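Local coordinates for pyridoxal kinase (Entamoeba histolytica, PDB 4S1H), which probably phosphorylates pyridoxal with ATP to give pyridoxal 5'-phosphate, as expected of a magnesium-dependent kinase of the ribokinase clan, at residues T93-R96 with V97-I100. Residues are numbered along the deposited sequence; the frame is centred on the assembly and turned at random.
Sequences TINR and VKRI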
ATOM      1  N   THR A  93       9.634 -18.094   4.417  1.00 18.59           N
ATOM      2  CA  THR A  93       8.359 -18.097   3.730  1.00 17.23           C
ATOM      3  C   THR A  93       7.908 -19.524   3.427  1.00 17.41           C
ATOM      4  O   THR A  93       6.725 -19.834   3.556  1.00 17.45           O
ATOM      5  CB  THR A  93       8.417 -17.258   2.460  1.00 17.23           C
ATOM      6  OG1 THR A  93       8.578 -15.880   2.825  1.00 18.62           O
ATOM      7  CG2 THR A  93       7.158 -17.425   1.620  1.00 18.70           C
ATOM      8  N   ILE A  94       8.814 -20.392   2.984  1.00 17.08           N
ATOM      9  CA  ILE A  94       8.461 -21.798   2.745  1.00 19.15           C
ATOM     10  C   ILE A  94       7.828 -22.395   4.000  1.00 22.28           C
ATOM     11  O   ILE A  94       6.821 -23.068   3.891  1.00 22.85           O
ATOM     12  CB  ILE A  94       9.663 -22.635   2.259  1.00 18.87           C
ATOM     13  CG1 ILE A  94      10.016 -22.273   0.803  1.00 20.69           C
ATOM     14  CG2 ILE A  94       9.395 -24.134   2.358  1.00 22.39           C
ATOM     15  CD1 ILE A  94      11.388 -22.737   0.383  1.00 20.06           C
ATOM     16  N   ASN A  95       8.425 -22.144   5.169  1.00 21.14           N
ATOM     17  CA  ASN A  95       7.859 -22.640   6.426  1.00 20.90           C
ATOM     18  C   ASN A  95       6.453 -22.129   6.637  1.00 19.17           C
ATOM     19  O   ASN A  95       5.588 -22.893   7.037  1.00 21.16           O
ATOM     20  CB  ASN A  95       8.715 -22.250   7.617  1.00 20.38           C
ATOM     21  CG  ASN A  95      10.095 -22.861   7.596  1.00 24.44           C
ATOM     22  OD1 ASN A  95      10.298 -23.962   7.109  1.00 28.14           O
ATOM     23  ND2 ASN A  95      11.060 -22.131   8.168  1.00 28.00           N
ATOM     24  N   ARG A  96       6.242 -20.847   6.372  1.00 18.36           N
ATOM     25  CA  ARG A  96       4.927 -20.208   6.593  1.00 18.36           C
ATOM     26  C   ARG A  96       3.911 -20.727   5.588  1.00 20.19           C
ATOM     27  O   ARG A  96       2.793 -21.039   5.966  1.00 19.08           O
ATOM     28  CB  ARG A  96       5.036 -18.703   6.475  1.00 19.10           C
ATOM     29  CG  ARG A  96       5.982 -18.070   7.489  1.00 20.86           C
ATOM     30  CD  ARG A  96       5.580 -18.299   8.923  1.00 22.44           C
ATOM     31  NE  ARG A  96       6.620 -17.806   9.845  1.00 22.66           N
ATOM     32  CZ  ARG A  96       6.415 -17.416  11.093  1.00 25.72           C
ATOM     33  NH1 ARG A  96       5.198 -17.443  11.611  1.00 22.56           N
ATOM     34  NH2 ARG A  96       7.445 -16.991  11.834  1.00 28.84           N
ATOM     35  N   VAL A  97       4.346 -20.955   4.337  1.00 18.16           N
ATOM     36  CA  VAL A  97       3.478 -21.533   3.298  1.00 19.93           C
ATOM     37  C   VAL A  97       2.968 -22.907   3.647  1.00 20.40           C
ATOM     38  O   VAL A  97       1.766 -23.196   3.504  1.00 22.29           O
ATOM     39  CB  VAL A  97       4.209 -21.634   1.948  1.00 19.20           C
ATOM     40  CG1 VAL A  97       3.420 -22.475   0.925  1.00 24.14           C
ATOM     41  CG2 VAL A  97       4.479 -20.254   1.401  1.00 21.16           C
ATOM     42  N   LYS A  98       3.882 -23.770   4.074  1.00 22.20           N
ATOM     43  CA  LYS A  98       3.537 -25.098   4.511  1.00 27.71           C
ATOM     44  C   LYS A  98       2.500 -25.052   5.626  1.00 24.11           C
ATOM     45  O   LYS A  98       1.525 -25.783   5.573  1.00 27.99           O
ATOM     46  CB  LYS A  98       4.770 -25.885   4.965  1.00 28.46           C
ATOM     47  CG  LYS A  98       5.614 -26.368   3.797  1.00 32.33           C
ATOM     48  CD  LYS A  98       6.625 -27.434   4.192  1.00 48.54           C
ATOM     49  CE  LYS A  98       7.812 -26.834   4.922  1.00 43.46           C
ATOM     50  NZ  LYS A  98       8.735 -27.902   5.394  1.00 45.58           N
ATOM     51  N   ARG A  99       2.723 -24.202   6.622  1.00 23.38           N
ATOM     52  CA  ARG A  99       1.788 -24.088   7.749  1.00 27.53           C
ATOM     53  C   ARG A  99       0.420 -23.597   7.265  1.00 24.66           C
ATOM     54  O   ARG A  99      -0.599 -24.152   7.663  1.00 29.42           O
ATOM     55  CB  ARG A  99       2.356 -23.165   8.823  1.00 27.35           C
ATOM     56  CG  ARG A  99       1.470 -22.961  10.054  1.00 35.69           C
ATOM     57  CD  ARG A  99       2.151 -22.030  11.053  1.00 36.05           C
ATOM     58  NE  ARG A  99       3.328 -22.660  11.673  1.00 55.32           N
ATOM     59  CZ  ARG A  99       4.319 -22.020  12.310  1.00 71.68           C
ATOM     60  NH1 ARG A  99       4.333 -20.693  12.436  1.00 47.11           N
ATOM     61  NH2 ARG A  99       5.324 -22.724  12.826  1.00 71.42           N
ATOM     62  N   ILE A 100       0.410 -22.581   6.408  1.00 24.00           N
ATOM     63  CA  ILE A 100      -0.834 -21.981   5.931  1.00 25.17           C
ATOM     64  C   ILE A 100      -1.656 -23.000   5.098  1.00 33.30           C
ATOM     65  O   ILE A 100      -2.874 -23.084   5.246  1.00 29.40           O
ATOM     66  CB  ILE A 100      -0.565 -20.652   5.190  1.00 30.62           C
ATOM     67  CG1 ILE A 100      -0.172 -19.559   6.198  1.00 34.00           C
ATOM     68  CG2 ILE A 100      -1.790 -20.202   4.411  1.00 36.82           C
ATOM     69  CD1 ILE A 100       0.505 -18.367   5.554  1.00 49.32           C
TER
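Four consecutive i to i+4 hydrogen bonds tie T93-R96 to V97-I100 as successive turns of one alpha helix, from the short V97 N to T93 O bond at 2.7 Å to the longer R99 N to N95 O bond at 3.2 Å. On the inner side, T93 and V97 meet methyl to methyl, CG2 of T93 lying 3.9 Å from CG2 of V97. The valine sets CG2 beside its own backbone N (CG1 anti to that N, chi1 169°), which also brings this methyl close over the carbonyl oxygen of T93. One turn on, I100 repeats the pattern with a longer side chain: its CG1 rests 3.3 Å from the R96 carbonyl oxygen, and CD1 continues alongside the same group. K98 bends at chi3 (-76°), and its CE passes I94 CG2 at 4.0 Å, an aliphatic contact made below the ammonium end.

The side chains of R96 and R99 extend in the same direction along neighbouring paths, with guanidinium planes 74° apart and NH1 of R96 3.5 Å from NH1 of R99. These two donors do not bond to each other; acidic partners probably offset their like charges. R96 forms salt bridges through NE to E92 and through NH2 to D65, whereas R99 NH1 pairs with E68, which R96 NH1 reaches only weakly. Two carboxylates thus hold different nitrogens of the R96 guanidinium, which should limit its rotation.

Helix 87-100 is the connecting helix of the beta-alpha-beta unit formed with parallel strands 78-81 and 107-110. T93 and V97 pack on T81 and L79 of the first strand, R96 lies against I61 and M64 of helix 57-69, and I94 faces E132 and L133 of helix 124-133, so the helix is wedged between two neighbouring helices.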